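Local atomic coordinates of Dmd discriminator of mRNA degradation (Enterobacteria phage RB69, PDB entry 5I8J), a protein that acts as a phage antitoxin, interacting with the bacterial toxin RnlA and probably neutralising its mRNA-degrading activity during infection. Residues A[8-13]-A[48-53]; A[36-41]-A[58-63]. One frame throughout, in Å; residues are numbered along the deposited sequence.

Interaction 1. Residues A[8-13]-A[48-53]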
loop_
_atom_site.group_PDB
_atom_site.type_symbol
_atom_site.label_atom_id
_atom_site.label_comp_id
_atom_site.label_asym_id
_atom_site.label_seq_id
_atom_site.Cartn_x
_atom_site.Cartn_y
_atom_site.Cartn_z
ATOM N N VAL A 8 9.516 3.000 -4.712
ATOM C CA VAL A 8 8.351 2.205 -5.064
ATOM C C VAL A 8 7.779 1.580 -3.808
ATOM O O VAL A 8 8.485 0.925 -3.058
ATOM C CB VAL A 8 8.700 1.107 -6.091
ATOM C CG1 VAL A 8 7.427 0.409 -6.570
ATOM C CG2 VAL A 8 9.440 1.719 -7.276
ATOM N N THR A 9 6.494 1.813 -3.566
ATOM C CA THR A 9 5.810 1.167 -2.455
ATOM C C THR A 9 5.110 -0.086 -2.974
ATOM O O THR A 9 4.293 -0.006 -3.881
ATOM C CB THR A 9 4.773 2.097 -1.796
ATOM O OG1 THR A 9 5.425 3.278 -1.289
ATOM C CG2 THR A 9 4.061 1.373 -0.658
ATOM N N PHE A 10 5.457 -1.230 -2.408
ATOM C CA PHE A 10 4.859 -2.504 -2.775
ATOM C C PHE A 10 3.881 -2.914 -1.694
ATOM O O PHE A 10 4.200 -2.847 -0.496
ATOM C CB PHE A 10 5.930 -3.588 -2.955
ATOM C CG PHE A 10 6.840 -3.359 -4.125
ATOM C CD1 PHE A 10 6.526 -3.872 -5.379
ATOM C CD2 PHE A 10 8.005 -2.627 -3.978
ATOM C CE1 PHE A 10 7.360 -3.663 -6.455
ATOM C CE2 PHE A 10 8.847 -2.410 -5.056
ATOM C CZ PHE A 10 8.527 -2.924 -6.294
ATOM N N ILE A 11 2.689 -3.326 -2.115
ATOM C CA ILE A 11 1.703 -3.866 -1.191
ATOM C C ILE A 11 1.358 -5.269 -1.628
ATOM O O ILE A 11 1.044 -5.491 -2.784
ATOM C CB ILE A 11 0.419 -3.037 -1.147
ATOM C CG1 ILE A 11 0.741 -1.552 -0.988
ATOM C CG2 ILE A 11 -0.473 -3.527 -0.018
ATOM C CD1 ILE A 11 -0.451 -0.706 -1.331
ATOM N N GLY A 12 1.443 -6.213 -0.702
ATOM C CA GLY A 12 1.248 -7.619 -1.010
ATOM C C GLY A 12 0.141 -8.244 -0.179
ATOM O O GLY A 12 -0.046 -7.895 0.994
ATOM N N TRP A 13 -0.609 -9.139 -0.816
ATOM C CA TRP A 13 -1.591 -9.997 -0.162
ATOM C C TRP A 13 -1.227 -11.462 -0.334
ATOM O O TRP A 13 -1.142 -11.957 -1.466
ATOM C CB TRP A 13 -2.991 -9.781 -0.738
ATOM C CG TRP A 13 -3.630 -8.486 -0.384
ATOM C CD1 TRP A 13 -4.580 -8.274 0.578
ATOM C CD2 TRP A 13 -3.407 -7.220 -1.019
ATOM N NE1 TRP A 13 -4.944 -6.944 0.592
ATOM C CE2 TRP A 13 -4.245 -6.281 -0.376
ATOM C CE3 TRP A 13 -2.577 -6.788 -2.055
ATOM C CZ2 TRP A 13 -4.270 -4.931 -0.738
ATOM C CZ3 TRP A 13 -2.609 -5.441 -2.416
ATOM C CH2 TRP A 13 -3.454 -4.534 -1.754
ATOM N N VAL A 48 0.871 -8.816 -5.650
ATOM C CA VAL A 48 1.677 -7.650 -5.278
ATOM C C VAL A 48 1.385 -6.502 -6.224
ATOM O O VAL A 48 1.349 -6.696 -7.441
ATOM C CB VAL A 48 3.192 -7.967 -5.297
ATOM C CG1 VAL A 48 4.016 -6.705 -4.949
ATOM C CG2 VAL A 48 3.508 -9.090 -4.327
ATOM N N LYS A 49 1.145 -5.318 -5.650
ATOM C CA LYS A 49 0.927 -4.090 -6.403
ATOM C C LYS A 49 2.088 -3.143 -6.165
ATOM O O LYS A 49 2.537 -2.989 -5.024
ATOM C CB LYS A 49 -0.375 -3.403 -5.995
ATOM C CG LYS A 49 -1.617 -4.270 -6.096
ATOM C CD LYS A 49 -2.803 -3.565 -5.411
ATOM C CE LYS A 49 -4.034 -4.455 -5.348
ATOM N NZ LYS A 49 -4.803 -4.469 -6.610
ATOM N N ALA A 50 2.562 -2.515 -7.240
ATOM C CA ALA A 50 3.616 -1.501 -7.149
ATOM C C ALA A 50 3.021 -0.098 -7.329
ATOM O O ALA A 50 2.272 0.158 -8.263
ATOM C CB ALA A 50 4.708 -1.769 -8.194
ATOM N N PHE A 51 3.366 0.799 -6.412
ATOM C CA PHE A 51 2.886 2.168 -6.403
ATOM C C PHE A 51 4.061 3.135 -6.515
ATOM O O PHE A 51 5.061 2.973 -5.822
ATOM C CB PHE A 51 2.107 2.472 -5.113
ATOM C CG PHE A 51 0.743 1.835 -5.044
ATOM C CD1 PHE A 51 0.592 0.503 -4.665
ATOM C CD2 PHE A 51 -0.395 2.583 -5.321
ATOM C CE1 PHE A 51 -0.676 -0.073 -4.594
ATOM C CE2 PHE A 51 -1.663 2.009 -5.250
ATOM C CZ PHE A 51 -1.802 0.686 -4.881
ATOM N N ILE A 52 3.929 4.143 -7.373
ATOM C CA ILE A 52 4.881 5.252 -7.411
ATOM C C ILE A 52 4.089 6.547 -7.289
ATOM O O ILE A 52 3.108 6.745 -8.008
ATOM C CB ILE A 52 5.725 5.264 -8.698
ATOM C CG1 ILE A 52 6.516 3.961 -8.832
ATOM C CG2 ILE A 52 6.689 6.466 -8.697
ATOM C CD1 ILE A 52 7.190 3.794 -10.194
ATOM N N ASN A 53 4.494 7.406 -6.359
ATOM C CA ASN A 53 3.746 8.640 -6.094
ATOM C C ASN A 53 2.272 8.352 -5.833
ATOM O O ASN A 53 1.395 9.068 -6.326
ATOM C CB ASN A 53 3.887 9.624 -7.260
ATOM C CG ASN A 53 5.314 10.119 -7.443
ATOM O OD1 ASN A 53 6.061 10.264 -6.474
ATOM N ND2 ASN A 53 5.696 10.388 -8.688
#

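Interaction 2. Residues A[36-41]-A[58-63]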
loop_
_atom_site.group_PDB
_atom_site.type_symbol
_atom_site.label_atom_id
_atom_site.label_comp_id
_atom_site.label_asym_id
_atom_site.label_seq_id
_atom_site.Cartn_x
_atom_site.Cartn_y
_atom_site.Cartn_z
ATOM N N VAL A 36 10.843 -6.883 -10.537
ATOM C CA VAL A 36 10.868 -6.906 -9.081
ATOM C C VAL A 36 9.480 -7.265 -8.552
ATOM O O VAL A 36 9.355 -8.051 -7.603
ATOM C CB VAL A 36 11.350 -5.552 -8.511
ATOM C CG1 VAL A 36 11.098 -5.459 -7.014
ATOM C CG2 VAL A 36 12.834 -5.394 -8.795
ATOM N N THR A 37 8.450 -6.739 -9.201
ATOM C CA THR A 37 7.068 -7.025 -8.793
ATOM C C THR A 37 6.750 -8.503 -8.973
ATOM O O THR A 37 6.210 -9.156 -8.075
ATOM C CB THR A 37 6.061 -6.179 -9.585
ATOM O OG1 THR A 37 6.326 -4.786 -9.352
ATOM C CG2 THR A 37 4.624 -6.495 -9.143
ATOM N N VAL A 38 7.107 -9.035 -10.139
ATOM C CA VAL A 38 6.826 -10.430 -10.440
ATOM C C VAL A 38 7.573 -11.333 -9.479
ATOM O O VAL A 38 7.021 -12.314 -8.984
ATOM C CB VAL A 38 7.195 -10.768 -11.894
ATOM C CG1 VAL A 38 7.178 -12.281 -12.129
ATOM C CG2 VAL A 38 6.262 -10.034 -12.844
ATOM N N GLN A 39 8.828 -10.998 -9.199
ATOM C CA GLN A 39 9.630 -11.811 -8.293
ATOM C C GLN A 39 9.047 -11.801 -6.887
ATOM O O GLN A 39 8.913 -12.845 -6.252
ATOM C CB GLN A 39 11.079 -11.313 -8.278
ATOM C CG GLN A 39 11.983 -12.000 -7.256
ATOM C CD GLN A 39 12.281 -13.458 -7.569
ATOM O OE1 GLN A 39 11.785 -14.025 -8.543
ATOM N NE2 GLN A 39 13.104 -14.073 -6.732
ATOM N N LEU A 40 8.700 -10.613 -6.404
ATOM C CA LEU A 40 8.078 -10.491 -5.090
ATOM C C LEU A 40 6.809 -11.327 -5.008
ATOM O O LEU A 40 6.578 -12.040 -4.028
ATOM C CB LEU A 40 7.746 -9.028 -4.785
ATOM C CG LEU A 40 8.742 -8.212 -3.970
ATOM C CD1 LEU A 40 8.193 -6.801 -3.785
ATOM C CD2 LEU A 40 8.997 -8.881 -2.620
ATOM N N ALA A 41 5.994 -11.256 -6.052
ATOM C CA ALA A 41 4.718 -11.949 -6.024
ATOM C C ALA A 41 4.948 -13.453 -6.085
ATOM O O ALA A 41 4.342 -14.212 -5.330
ATOM C CB ALA A 41 3.831 -11.481 -7.162
ATOM N N PHE A 58 1.853 -1.166 -11.639
ATOM C CA PHE A 58 1.943 -2.552 -12.075
ATOM C C PHE A 58 1.416 -3.467 -10.985
ATOM O O PHE A 58 1.404 -3.092 -9.821
ATOM C CB PHE A 58 3.396 -2.914 -12.416
ATOM C CG PHE A 58 3.548 -4.210 -13.141
ATOM C CD1 PHE A 58 3.061 -4.359 -14.427
ATOM C CD2 PHE A 58 4.203 -5.278 -12.548
ATOM C CE1 PHE A 58 3.209 -5.557 -15.100
ATOM C CE2 PHE A 58 4.354 -6.473 -13.215
ATOM C CZ PHE A 58 3.853 -6.612 -14.498
ATOM N N GLU A 59 0.980 -4.667 -11.358
ATOM C CA GLU A 59 0.694 -5.677 -10.351
ATOM C C GLU A 59 0.814 -7.069 -10.934
ATOM O O GLU A 59 0.696 -7.246 -12.148
ATOM C CB GLU A 59 -0.694 -5.473 -9.746
ATOM C CG GLU A 59 -1.839 -5.646 -10.705
ATOM C CD GLU A 59 -3.123 -5.079 -10.127
ATOM O OE1 GLU A 59 -3.479 -5.482 -9.001
ATOM O OE2 GLU A 59 -3.756 -4.210 -10.775
ATOM N N ALA A 60 1.068 -8.038 -10.058
ATOM C CA ALA A 60 1.231 -9.437 -10.455
ATOM C C ALA A 60 0.570 -10.314 -9.408
ATOM O O ALA A 60 0.756 -10.101 -8.217
ATOM C CB ALA A 60 2.706 -9.793 -10.609
ATOM N N ASP A 61 -0.203 -11.301 -9.847
ATOM C CA ASP A 61 -0.952 -12.133 -8.911
ATOM C C ASP A 61 -0.517 -13.584 -9.031
ATOM O O ASP A 61 -0.853 -14.267 -10.006
ATOM C CB ASP A 61 -2.454 -12.016 -9.166
ATOM C CG ASP A 61 -3.293 -12.692 -8.086
ATOM O OD1 ASP A 61 -2.720 -13.317 -7.180
ATOM O OD2 ASP A 61 -4.538 -12.614 -8.157
ATOM N N PHE A 62 0.207 -14.060 -8.027
ATOM C CA PHE A 62 0.643 -15.446 -8.010
ATOM C C PHE A 62 -0.021 -16.255 -6.896
ATOM O O PHE A 62 0.539 -17.222 -6.399
ATOM C CB PHE A 62 2.165 -15.506 -7.886
ATOM C CG PHE A 62 2.868 -15.219 -9.178
ATOM C CD1 PHE A 62 3.006 -13.920 -9.633
ATOM C CD2 PHE A 62 3.368 -16.256 -9.954
ATOM C CE1 PHE A 62 3.639 -13.648 -10.830
ATOM C CE2 PHE A 62 3.998 -15.997 -11.160
ATOM C CZ PHE A 62 4.131 -14.692 -11.601
ATOM N N ARG A 63 -1.233 -15.877 -6.517
ATOM C CA ARG A 63 -1.927 -16.623 -5.475
ATOM C C ARG A 63 -2.482 -17.940 -6.024
ATOM O O ARG A 63 -2.801 -18.856 -5.264
ATOM C CB ARG A 63 -3.040 -15.785 -4.864
ATOM C CG ARG A 63 -2.523 -14.619 -4.032
ATOM C CD ARG A 63 -3.683 -13.754 -3.571
ATOM N NE ARG A 63 -4.379 -13.152 -4.703
ATOM C CZ ARG A 63 -5.461 -12.382 -4.596
ATOM N NH1 ARG A 63 -5.981 -12.101 -3.403
ATOM N NH2 ARG A 63 -6.027 -11.894 -5.689
#

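Interaction 1. Residues A[8-13]-A[48-53]
Phe10 and Ala50 face each other as a non-hydrogen-bonded pair of antiparallel strands, and their side chains meet on the helix-covered face of the sheet. The methyl CB of Ala50 lies 3.7 Å from Phe10 CE1, while Val48 CG1 comes to the edge of the same ring, 3.8 Å from CD1. Val8 CG1 leans over one face of this ring, offset toward the rim and 3.4 Å above its plane. It gets there because it stands anti to its own backbone N (chi1 -173°), which leaves CG2 to meet Ile52 CG1. Val36, Thr37 and Leu40 of helix 30-44 also pack on Phe10.

On the other face, Ile11 presses CD1 on Phe51, 3.3 Å from CE1, in a tight oblique approach. The edge of the Phe51 ring meets Thr9 O in plane, the same oxygen that accepts the backbone N-H of Phe51. Farther along, the indole of Trp13 leans back along its own strand, and the aliphatic part of Lys49 runs against its six-membered ring, with CE 3.4 Å from CZ3. The Lys49 chain is extended as far as CE, and its last torsion (chi4 -81°) turns NZ aside; NZ forms salt bridges with Glu59 and with Asp54 of the second subunit. Phe51 stacks edge-to-face on Phe51 of that subunit, and Trp13 NE1 bonds to its Asp23.

Between the two faces run four backbone bonds, pairing Thr9 with Phe51 and Ile11 with Lys49; that from Lys49 N to Ile11 O is nearly straight (171°). The pair forms the centre of a four-stranded antiparallel sheet, ordered 19-26, 6-14, 46-52, 55-61, that carries the helix on one face and the second subunit on the other.

Interaction 2. Residues A[36-41]-A[58-63]
Thr37 and Phe58 open a helix-on-sheet contact, in which helix 30-44 of this α+β fold packs against the edge strand 55-61; the axes of 36-41 and 58-61 lie 28° from parallel. The Phe58 ring turns its edge to the helix: Thr37 CB lies in the ring plane, 3.6 Å from CD2, and Val38 CG2 comes to the same edge near CE2. With CG anti to the backbone N (chi1 -168°), the ring reaches across from the strand to the helix, where Arg30 and Glu34 also touch it.

In the middle the small side chains let the backbones close in. Ala41 CB stands 4.0 Å from Ala60 CB and 3.5 Å from Ala60 O, while Thr37 CG2 approaches Ala60 from the previous turn. Phe62, just past the strand, then folds over the helix. Its CD1 is 3.6 Å from Ala41 CB, and Val38 CG1 packs obliquely at CZ, so the two branches of Val38 reach different phenylalanines.

A second shell fixes these groups. Thr37 OG1 bonds to Ile33 O in the preceding turn, and strand 46-52 holds the backbones of Phe58, Ala60 and Phe62. Beyond Phe62 the chain turns back on Asp61 in an Asx turn. Arg63 grips that carboxylate side-on, NH2 lying 3.0 Å from OD2, while OD1 accepts from both NE and the backbone N of Arg63, which reach it from opposite faces of its plane.

Overall arrangement
From the N terminus, strand 6-14 enters interaction 1 first, and the chain then passes through strand 19-26 and helix 30-44, which supplies the first half of interaction 2. Strand 46-52 closes the loop of interaction 1 across 34 intervening residues; strand 55-61 afterwards closes that of interaction 2 across 16. The segments alternate along the chain, so the two loops cross. Their centres lie 10 Å apart and they touch directly: 46-52 and 55-61 are neighbouring strands, probably bonded from Ala50 N to Phe58 O, while Phe10 of interaction 1 packs against Thr37 of interaction 2. Together they tie the middle of the sheet, its 55-61 edge and the helix into one unit.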